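Local structure of HI1317 (Haemophilus influenzae, 1JOV) at residues 170-173 / 178-181; 78-81 / 87-90; 16-19 / 24-27. The protein probably interconverts the alpha and beta anomers of D-glucose 6-phosphate. All coordinates share one frame; numbering follows the deposited sequence. Where two conformers were deposited one is given.

Contact 1: 170-173 / 178-181; sequences CFNS and QENV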
ATOM      1  N   CYS A 170       9.398   7.576  18.335  1.00 33.55           N
ATOM      2  CA  CYS A 170       9.503   6.600  17.270  1.00 34.99           C
ATOM      3  C   CYS A 170      10.957   6.297  17.138  1.00 35.24           C
ATOM      4  O   CYS A 170      11.816   7.040  17.652  1.00 40.98           O
ATOM      5  CB  CYS A 170       8.972   7.190  15.931  1.00 35.30           C
ATOM      6  SG  CYS A 170       9.947   8.560  15.185  1.00 39.92           S
ATOM      7  N   PHE A 171      11.245   5.245  16.397  1.00 30.63           N
ATOM      8  CA  PHE A 171      12.609   4.866  16.101  1.00 28.70           C
ATOM      9  C   PHE A 171      12.942   5.444  14.738  1.00 39.60           C
ATOM     10  O   PHE A 171      12.185   5.227  13.766  1.00 36.55           O
ATOM     11  CB  PHE A 171      12.753   3.339  16.108  1.00 30.26           C
ATOM     12  CG  PHE A 171      14.160   2.854  15.911  1.00 27.24           C
ATOM     13  CD1 PHE A 171      15.053   2.853  17.005  1.00 40.46           C
ATOM     14  CD2 PHE A 171      14.603   2.376  14.715  1.00 34.16           C
ATOM     15  CE1 PHE A 171      16.362   2.391  16.859  1.00 37.77           C
ATOM     16  CE2 PHE A 171      15.888   1.913  14.547  1.00 38.28           C
ATOM     17  CZ  PHE A 171      16.788   1.918  15.636  1.00 39.39           C
ATOM     18  N   ASN A 172      14.049   6.195  14.664  1.00 44.60           N
ATOM     19  CA  ASN A 172      14.524   6.861  13.436  1.00 39.28           C
ATOM     20  C   ASN A 172      15.523   5.988  12.694  1.00 40.56           C
ATOM     21  O   ASN A 172      16.659   5.852  13.136  1.00 40.32           O
ATOM     22  CB  ASN A 172      15.156   8.255  13.772  1.00 40.20           C
ATOM     23  CG  ASN A 172      15.402   9.131  12.536  1.00 36.17           C
ATOM     24  OD1 ASN A 172      15.508   8.648  11.394  1.00 44.12           O
ATOM     25  ND2 ASN A 172      15.557  10.438  12.781  1.00 39.02           N
ATOM     26  N   SER A 173      15.109   5.391  11.577  1.00 33.94           N
ATOM     27  CA  SER A 173      15.945   4.452  10.844  1.00 39.08           C
ATOM     28  C   SER A 173      17.060   5.186  10.178  1.00 38.72           C
ATOM     29  O   SER A 173      18.035   4.584   9.725  1.00 40.91           O
ATOM     30  CB  SER A 173      15.134   3.667   9.793  1.00 33.96           C
ATOM     31  OG  SER A 173      14.053   3.028  10.433  1.00 37.12           O
ATOM     32  N   GLN A 178      16.350   6.135  18.650  1.00 35.12           N
ATOM     33  CA  GLN A 178      15.019   6.427  19.131  1.00 38.04           C
ATOM     34  C   GLN A 178      14.982   7.950  19.324  1.00 52.92           C
ATOM     35  O   GLN A 178      16.006   8.537  19.723  1.00 51.37           O
ATOM     36  CB  GLN A 178      14.762   5.683  20.432  1.00 33.98           C
ATOM     37  CG  GLN A 178      13.304   5.752  20.944  1.00 30.76           C
ATOM     38  CD  GLN A 178      12.395   4.793  20.161  1.00 41.46           C
ATOM     39  OE1 GLN A 178      12.900   3.914  19.459  1.00 40.77           O
ATOM     40  NE2 GLN A 178      11.083   4.949  20.293  1.00 32.82           N
ATOM     41  N   GLU A 179      13.850   8.592  18.998  1.00 50.60           N
ATOM     42  CA  GLU A 179      13.697  10.057  19.129  1.00 43.88           C
ATOM     43  C   GLU A 179      12.288  10.504  19.507  1.00 48.60           C
ATOM     44  O   GLU A 179      11.266   9.818  19.256  1.00 40.63           O
ATOM     45  CB  GLU A 179      14.133  10.803  17.871  1.00 42.32           C
ATOM     46  CG  GLU A 179      15.620  10.726  17.551  1.00 42.75           C
ATOM     47  CD  GLU A 179      15.952  11.253  16.169  1.00 63.83           C
ATOM     48  OE1 GLU A 179      14.999  11.622  15.449  1.00 65.53           O
ATOM     49  OE2 GLU A 179      17.157  11.288  15.799  1.00 61.57           O
ATOM     50  N   ASN A 180      12.217  11.691  20.101  1.00 39.22           N
ATOM     51  CA  ASN A 180      10.928  12.218  20.509  1.00 39.11           C
ATOM     52  C   ASN A 180      10.291  12.957  19.367  1.00 46.97           C
ATOM     53  O   ASN A 180      11.014  13.491  18.514  1.00 44.65           O
ATOM     54  CB  ASN A 180      11.143  13.164  21.668  1.00 58.64           C
ATOM     55  CG  ASN A 180      10.747  12.538  22.993  1.00 77.34           C
ATOM     56  OD1 ASN A 180       9.658  12.843  23.564  1.00 54.12           O
ATOM     57  ND2 ASN A 180      11.606  11.622  23.483  1.00 43.48           N
ATOM     58  N   VAL A 181       8.946  12.965  19.306  1.00 36.44           N
ATOM     59  CA  VAL A 181       8.234  13.620  18.193  1.00 30.85           C
ATOM     60  C   VAL A 181       6.843  14.145  18.482  1.00 26.74           C
ATOM     61  O   VAL A 181       6.108  13.628  19.316  1.00 50.02           O
ATOM     62  CB  VAL A 181       8.053  12.652  17.002  1.00 39.84           C
ATOM     63  CG1 VAL A 181       9.402  12.250  16.416  1.00 30.97           C
ATOM     64  CG2 VAL A 181       7.259  11.425  17.424  1.00 39.54           C
TER

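Contact 2: 78-81 / 87-90; sequences PWFG and AHGT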
ATOM      1  N   PRO A  78       8.516 -11.903   2.712  1.00 19.09           N
ATOM      2  CA  PRO A  78       8.379 -12.182   4.166  1.00 17.96           C
ATOM      3  C   PRO A  78       9.408 -11.515   5.062  1.00 19.08           C
ATOM      4  O   PRO A  78       9.585 -11.929   6.218  1.00 20.37           O
ATOM      5  CB  PRO A  78       8.548 -13.716   4.211  1.00 19.60           C
ATOM      6  CG  PRO A  78       9.677 -13.994   3.114  1.00 20.13           C
ATOM      7  CD  PRO A  78       9.336 -12.937   2.054  1.00 21.69           C
ATOM      8  N   TRP A  79      10.130 -10.547   4.530  1.00 22.09           N
ATOM      9  CA  TRP A  79      11.040  -9.749   5.333  1.00 23.22           C
ATOM     10  C   TRP A  79      10.772  -8.300   4.951  1.00 19.53           C
ATOM     11  O   TRP A  79      10.298  -8.031   3.843  1.00 19.91           O
ATOM     12  CB  TRP A  79      12.566 -10.064   5.144  1.00 17.65           C
ATOM     13  CG  TRP A  79      13.188  -9.845   3.776  1.00 22.80           C
ATOM     14  CD1 TRP A  79      13.865  -8.718   3.288  1.00 22.20           C
ATOM     15  CD2 TRP A  79      13.300 -10.847   2.779  1.00 20.39           C
ATOM     16  NE1 TRP A  79      14.331  -8.997   2.025  1.00 25.50           N
ATOM     17  CE2 TRP A  79      14.008 -10.295   1.699  1.00 27.70           C
ATOM     18  CE3 TRP A  79      12.872 -12.196   2.683  1.00 18.74           C
ATOM     19  CZ2 TRP A  79      14.271 -11.031   0.541  1.00 22.76           C
ATOM     20  CZ3 TRP A  79      13.106 -12.882   1.525  1.00 33.47           C
ATOM     21  CH2 TRP A  79      13.816 -12.312   0.477  1.00 24.51           C
ATOM     22  N   PHE A  80      11.164  -7.385   5.852  1.00 19.46           N
ATOM     23  CA  PHE A  80      10.940  -5.967   5.719  1.00 18.03           C
ATOM     24  C   PHE A  80      12.242  -5.234   5.499  1.00 23.67           C
ATOM     25  O   PHE A  80      13.221  -5.475   6.224  1.00 25.43           O
ATOM     26  CB  PHE A  80      10.262  -5.393   6.977  1.00 24.24           C
ATOM     27  CG  PHE A  80       9.932  -3.927   6.870  1.00 21.08           C
ATOM     28  CD1 PHE A  80       8.835  -3.512   6.123  1.00 22.47           C
ATOM     29  CD2 PHE A  80      10.688  -2.926   7.513  1.00 22.27           C
ATOM     30  CE1 PHE A  80       8.526  -2.145   5.940  1.00 26.54           C
ATOM     31  CE2 PHE A  80      10.353  -1.575   7.376  1.00 29.93           C
ATOM     32  CZ  PHE A  80       9.260  -1.200   6.595  1.00 21.41           C
ATOM     33  N   GLY A  81      12.229  -4.369   4.482  1.00 27.25           N
ATOM     34  CA  GLY A  81      13.378  -3.504   4.198  1.00 27.47           C
ATOM     35  C   GLY A  81      14.583  -4.239   3.686  1.00 29.70           C
ATOM     36  O   GLY A  81      14.477  -5.309   3.110  1.00 24.68           O
ATOM     37  N   ALA A  87      15.388  -6.020  -1.255  1.00 23.74           N
ATOM     38  CA  ALA A  87      14.675  -5.339  -0.198  1.00 20.99           C
ATOM     39  C   ALA A  87      13.155  -5.671  -0.217  1.00 23.98           C
ATOM     40  O   ALA A  87      12.544  -5.795  -1.288  1.00 24.66           O
ATOM     41  CB  ALA A  87      14.901  -3.828  -0.289  1.00 28.72           C
ATOM     42  N   HIS A  88      12.592  -5.822   0.965  1.00 21.28           N
ATOM     43  CA  HIS A  88      11.136  -6.047   1.109  1.00 25.54           C
ATOM     44  C   HIS A  88      10.623  -7.361   0.633  1.00 29.35           C
ATOM     45  O   HIS A  88       9.388  -7.520   0.482  1.00 23.86           O
ATOM     46  CB  HIS A  88      10.348  -4.904   0.482  1.00 23.14           C
ATOM     47  CG  HIS A  88      10.464  -3.655   1.251  1.00 23.55           C
ATOM     48  ND1 HIS A  88      10.256  -3.559   2.615  1.00 31.73           N
ATOM     49  CD2 HIS A  88      10.778  -2.408   0.830  1.00 19.46           C
ATOM     50  CE1 HIS A  88      10.438  -2.303   2.991  1.00 25.28           C
ATOM     51  NE2 HIS A  88      10.771  -1.593   1.917  1.00 28.20           N
ATOM     52  N   GLY A  89      11.511  -8.329   0.384  1.00 22.49           N
ATOM     53  CA  GLY A  89      11.041  -9.669   0.073  1.00 19.33           C
ATOM     54  C   GLY A  89      10.584  -9.871  -1.371  1.00 21.66           C
ATOM     55  O   GLY A  89      10.903  -9.051  -2.225  1.00 25.54           O
ATOM     56  N   THR A  90       9.879 -10.989  -1.642  1.00 19.66           N
ATOM     57  CA  THR A  90       9.618 -11.363  -3.023  1.00 19.16           C
ATOM     58  C   THR A  90       8.170 -11.210  -3.406  1.00 23.11           C
ATOM     59  O   THR A  90       7.806 -11.288  -4.579  1.00 22.32           O
ATOM     60  CB  THR A  90      10.022 -12.854  -3.239  1.00 25.19           C
ATOM     61  OG1 THR A  90       9.312 -13.675  -2.293  1.00 26.77           O
ATOM     62  CG2 THR A  90      11.544 -13.142  -2.858  1.00 27.11           C
TER

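Contact 3: 16-19 / 24-27; sequences VQHN and LHLK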
ATOM      1  N   VAL A  16      -6.235  -5.459 -17.999  1.00 23.54           N
ATOM      2  CA  VAL A  16      -5.553  -4.583 -18.991  1.00 21.78           C
ATOM      3  C   VAL A  16      -4.076  -4.647 -18.749  1.00 28.62           C
ATOM      4  O   VAL A  16      -3.579  -4.472 -17.619  1.00 26.22           O
ATOM      5  CB  VAL A  16      -6.080  -3.181 -18.861  1.00 19.89           C
ATOM      6  CG1 VAL A  16      -5.205  -2.095 -19.701  1.00 24.40           C
ATOM      7  CG2 VAL A  16      -7.600  -3.031 -18.965  1.00 20.09           C
ATOM      8  N   GLN A  17      -3.313  -4.885 -19.803  0.50 24.21           N
ATOM      9  CA  GLN A  17      -1.865  -5.002 -19.708  0.50 20.49           C
ATOM     10  C   GLN A  17      -1.194  -3.659 -19.767  0.50 25.71           C
ATOM     11  O   GLN A  17      -1.384  -2.955 -20.759  0.50 30.76           O
ATOM     12  CB  GLN A  17      -1.385  -5.807 -20.917  0.50 26.75           C
ATOM     13  CG  GLN A  17       0.104  -5.830 -20.952  0.50 24.49           C
ATOM     14  CD  GLN A  17       0.691  -7.124 -21.521  0.50 29.30           C
ATOM     15  OE1 GLN A  17      -0.037  -8.051 -21.892  0.50 39.77           O
ATOM     16  NE2 GLN A  17       2.023  -7.192 -21.569  0.50 42.43           N
ATOM     17  N   HIS A  18      -0.459  -3.237 -18.745  1.00 20.98           N
ATOM     18  CA  HIS A  18       0.264  -1.964 -18.755  1.00 25.73           C
ATOM     19  C   HIS A  18       1.714  -2.295 -18.979  1.00 24.91           C
ATOM     20  O   HIS A  18       2.460  -2.831 -18.134  1.00 23.84           O
ATOM     21  CB  HIS A  18       0.096  -1.187 -17.467  1.00 22.02           C
ATOM     22  CG  HIS A  18      -1.285  -0.730 -17.237  1.00 18.76           C
ATOM     23  ND1 HIS A  18      -1.546   0.607 -16.991  1.00 25.09           N
ATOM     24  CD2 HIS A  18      -2.462  -1.379 -17.154  1.00 19.77           C
ATOM     25  CE1 HIS A  18      -2.841   0.744 -16.727  1.00 28.24           C
ATOM     26  NE2 HIS A  18      -3.424  -0.435 -16.858  1.00 22.65           N
ATOM     27  N   ASN A  19       2.199  -1.979 -20.186  0.70 29.68           N
ATOM     28  CA  ASN A  19       3.553  -2.386 -20.561  0.70 23.49           C
ATOM     29  C   ASN A  19       3.675  -3.902 -20.373  0.70 31.93           C
ATOM     30  O   ASN A  19       2.960  -4.700 -21.032  0.70 30.85           O
ATOM     31  CB  ASN A  19       4.670  -1.615 -19.869  0.70 28.16           C
ATOM     32  CG  ASN A  19       4.752  -0.181 -20.341  0.70 30.55           C
ATOM     33  OD1 ASN A  19       4.215   0.146 -21.409  0.70 37.40           O
ATOM     34  ND2 ASN A  19       5.354   0.707 -19.526  0.70 30.13           N
ATOM     35  N   LEU A  24      -5.831  -5.264 -13.132  1.00 16.78           N
ATOM     36  CA  LEU A  24      -7.249  -5.217 -13.164  1.00 20.79           C
ATOM     37  C   LEU A  24      -7.727  -3.809 -13.034  1.00 22.43           C
ATOM     38  O   LEU A  24      -7.245  -3.055 -12.145  1.00 20.93           O
ATOM     39  CB  LEU A  24      -7.840  -5.995 -11.984  1.00 20.68           C
ATOM     40  CG  LEU A  24      -7.765  -7.436 -12.058  1.00 17.92           C
ATOM     41  CD1 LEU A  24      -8.087  -8.079 -10.688  1.00 21.81           C
ATOM     42  CD2 LEU A  24      -8.809  -7.879 -13.072  1.00 21.79           C
ATOM     43  N   HIS A  25      -8.730  -3.456 -13.849  1.00 19.11           N
ATOM     44  CA  HIS A  25      -9.412  -2.183 -13.726  1.00 20.23           C
ATOM     45  C   HIS A  25     -10.867  -2.393 -13.244  1.00 24.28           C
ATOM     46  O   HIS A  25     -11.648  -3.082 -13.887  1.00 26.15           O
ATOM     47  CB  HIS A  25      -9.521  -1.473 -15.081  1.00 21.87           C
ATOM     48  CG  HIS A  25      -8.197  -1.010 -15.695  1.00 21.32           C
ATOM     49  ND1 HIS A  25      -8.103   0.078 -16.527  1.00 38.60           N
ATOM     50  CD2 HIS A  25      -6.952  -1.519 -15.560  1.00 21.92           C
ATOM     51  CE1 HIS A  25      -6.847   0.252 -16.901  1.00 30.06           C
ATOM     52  NE2 HIS A  25      -6.126  -0.713 -16.326  1.00 26.21           N
ATOM     53  N   LEU A  26     -11.239  -1.793 -12.119  1.00 21.31           N
ATOM     54  CA  LEU A  26     -12.584  -1.837 -11.597  1.00 19.60           C
ATOM     55  C   LEU A  26     -13.257  -0.445 -11.765  1.00 24.77           C
ATOM     56  O   LEU A  26     -12.657   0.600 -11.408  1.00 24.07           O
ATOM     57  CB  LEU A  26     -12.418  -2.059 -10.124  1.00 20.99           C
ATOM     58  CG  LEU A  26     -13.780  -2.085  -9.453  1.00 20.94           C
ATOM     59  CD1 LEU A  26     -14.658  -3.249  -9.909  1.00 29.21           C
ATOM     60  CD2 LEU A  26     -13.605  -2.079  -7.895  1.00 26.78           C
ATOM     61  N   LYS A  27     -14.460  -0.411 -12.357  1.00 24.16           N
ATOM     62  CA  LYS A  27     -15.266   0.818 -12.434  1.00 22.59           C
ATOM     63  C   LYS A  27     -16.679   0.488 -12.003  1.00 25.87           C
ATOM     64  O   LYS A  27     -17.380  -0.268 -12.695  1.00 28.39           O
ATOM     65  CB  LYS A  27     -15.294   1.383 -13.843  1.00 30.67           C
ATOM     66  CG  LYS A  27     -13.983   2.001 -14.182  1.00 32.50           C
ATOM     67  CD  LYS A  27     -14.028   2.688 -15.583  1.00 41.34           C
ATOM     68  CE  LYS A  27     -12.658   3.260 -15.975  1.00 60.15           C
ATOM     69  NZ  LYS A  27     -11.517   2.333 -15.632  1.00 41.82           N
TER

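Contact 1: 170-173 / 178-181
C170 and E179 face each other as an antiparallel hydrogen-bonded pair in the beta hairpin of strands 169-172 and 177-180. Two backbone bonds join them: C170 N gives its hydrogen to E179 O at 3.1 Å, and E179 N returns one to C170 O at 2.9 Å. C170 has the most surface buried here. Its SG sits between the backbone N and the carbonyl carbon (chi1 67°) and meets CG1 of V181 at 3.9 Å. Q178 follows; its chain bends at chi2 (78°), which folds the amide back over the C170 peptide, with CD 3.4 Å from C170 O. The same bend sets Q178 OE1 at the edge of the F171 ring, in its plane and 3.4 Å from CD1, while NE2 is bonded to T169 OG1. E179 is extended beyond CG, and its OE1 takes a nearly straight bond from N172 ND2 at 3.0 Å. The amide stands almost perpendicular to the carboxylate and its hydrogen arrives from above the carboxylate plane. N172 OD1 accepts from L174 N and E179 OE2 is bonded to N175, so amide and carboxylate are each held at both ends. Strand 177-180 is the outermost of its antiparallel sheet, whereas strand 169-172 is flanked on its other side by strand 191-196, to which C170 is tied by its disulfide with C193.

Contact 2: 78-81 / 87-90
W79 and G89 pack ring on backbone: CA of G89 lies 3.5 Å from the centroid of the indole six-membered ring, over the face, and G89 N rests above the same ring system. W79 takes the rotamer with CG between its backbone N and carbonyl carbon (chi1 62°), which lays the indole across the 88-89 peptide; beyond it, CG2 of T90 touches W79 CH2 at 4.1 Å. At the other end, H88 turns an edge to the face of F80 in a T-shaped stack, planes at 64°, with H88 CE1 3.5 Å from F80 CE1. The CA of G81 covers a face of the same imidazole in a CH-pi contact. The backbones are joined by H88 N to G81 O at 2.9 Å, the donor standing above the carbonyl plane.

Around this shell, Q146 holds the 78-81 segment through the backbone of P78 and, with OE1, F80 N. K84 makes a cation-pi contact with W79, and R94 bonds T90 OG1. F80 and H88 also approach E248 and H150, the predicted active-site residues, and a sulfate ion lies about 4 Å from the H88 side chain. The stack on F80, the CH-pi contact with G81 and the backbone bond together probably help to set H88 beside the probable catalytic pair, consistent with this loop lining the sugar phosphate pocket.

Contact 3: 16-19 / 24-27
V16 and H18 meet H25 across a beta hairpin made by strands 13-18 and 21-28, neighbours in a five-stranded antiparallel sheet. Side chains carry the contact here, because the backbone pairings of these residues go elsewhere: V16 bonds with V23 and H25 with H14.

The apolar part is a CH-pi contact. V16 CG2 lies over the centre of the H25 imidazole, 3.7 Å from the centroid and only 6° off the ring normal. The valine crosses the histidine at about a right angle, and its CB lies over the same face, 3.5 Å from H25 NE2, while CG1 reaches the rim beside NE2 and CE1. With CG2 anti to the carbonyl carbon and CG1 anti to the backbone N (chi1 169°), both methyls can reach the imidazole.

The polar part is a hydrogen bond between the imidazoles of H18 and H25, which come from opposite directions and meet rim to rim, the H18 and H25 ring planes 46° apart. One nitrogen of the pair must donate and the other accept, a pairing best suited to at least one neutral ring. Beyond the bond, F63 packs against the H18 ring and T3 of strand 3-10 touches both V16 and H18, while K34 of strand 31-36 lies against H25; the histidine pair therefore spans the hairpin between its two flanking strands. The bond itself runs from H18 NE2 to H25 NE2 over 2.8 Å, close to straight, each nitrogen lying near the plane of the other's ring.

How the contacts relate
Along the chain the contacts follow one another without overlap: contact 3, then contact 2, then contact 1. Contacts 1 and 3 are hairpins in separate antiparallel sheets, their centres about 39 Å apart on opposite sides of the chain's centre. Contact 2 belongs to the loop region between strands 75-76 and 97-104; its centre is about 22 Å from that of contact 1 and about 26 Å from that of contact 3. Strand 75-76, which leads into contact 2, forms one outer edge of the seven-stranded sheet whose other edge is strand 177-180 of contact 1. The probable active site is thus bordered by contact 2, while both hairpins lie away from it.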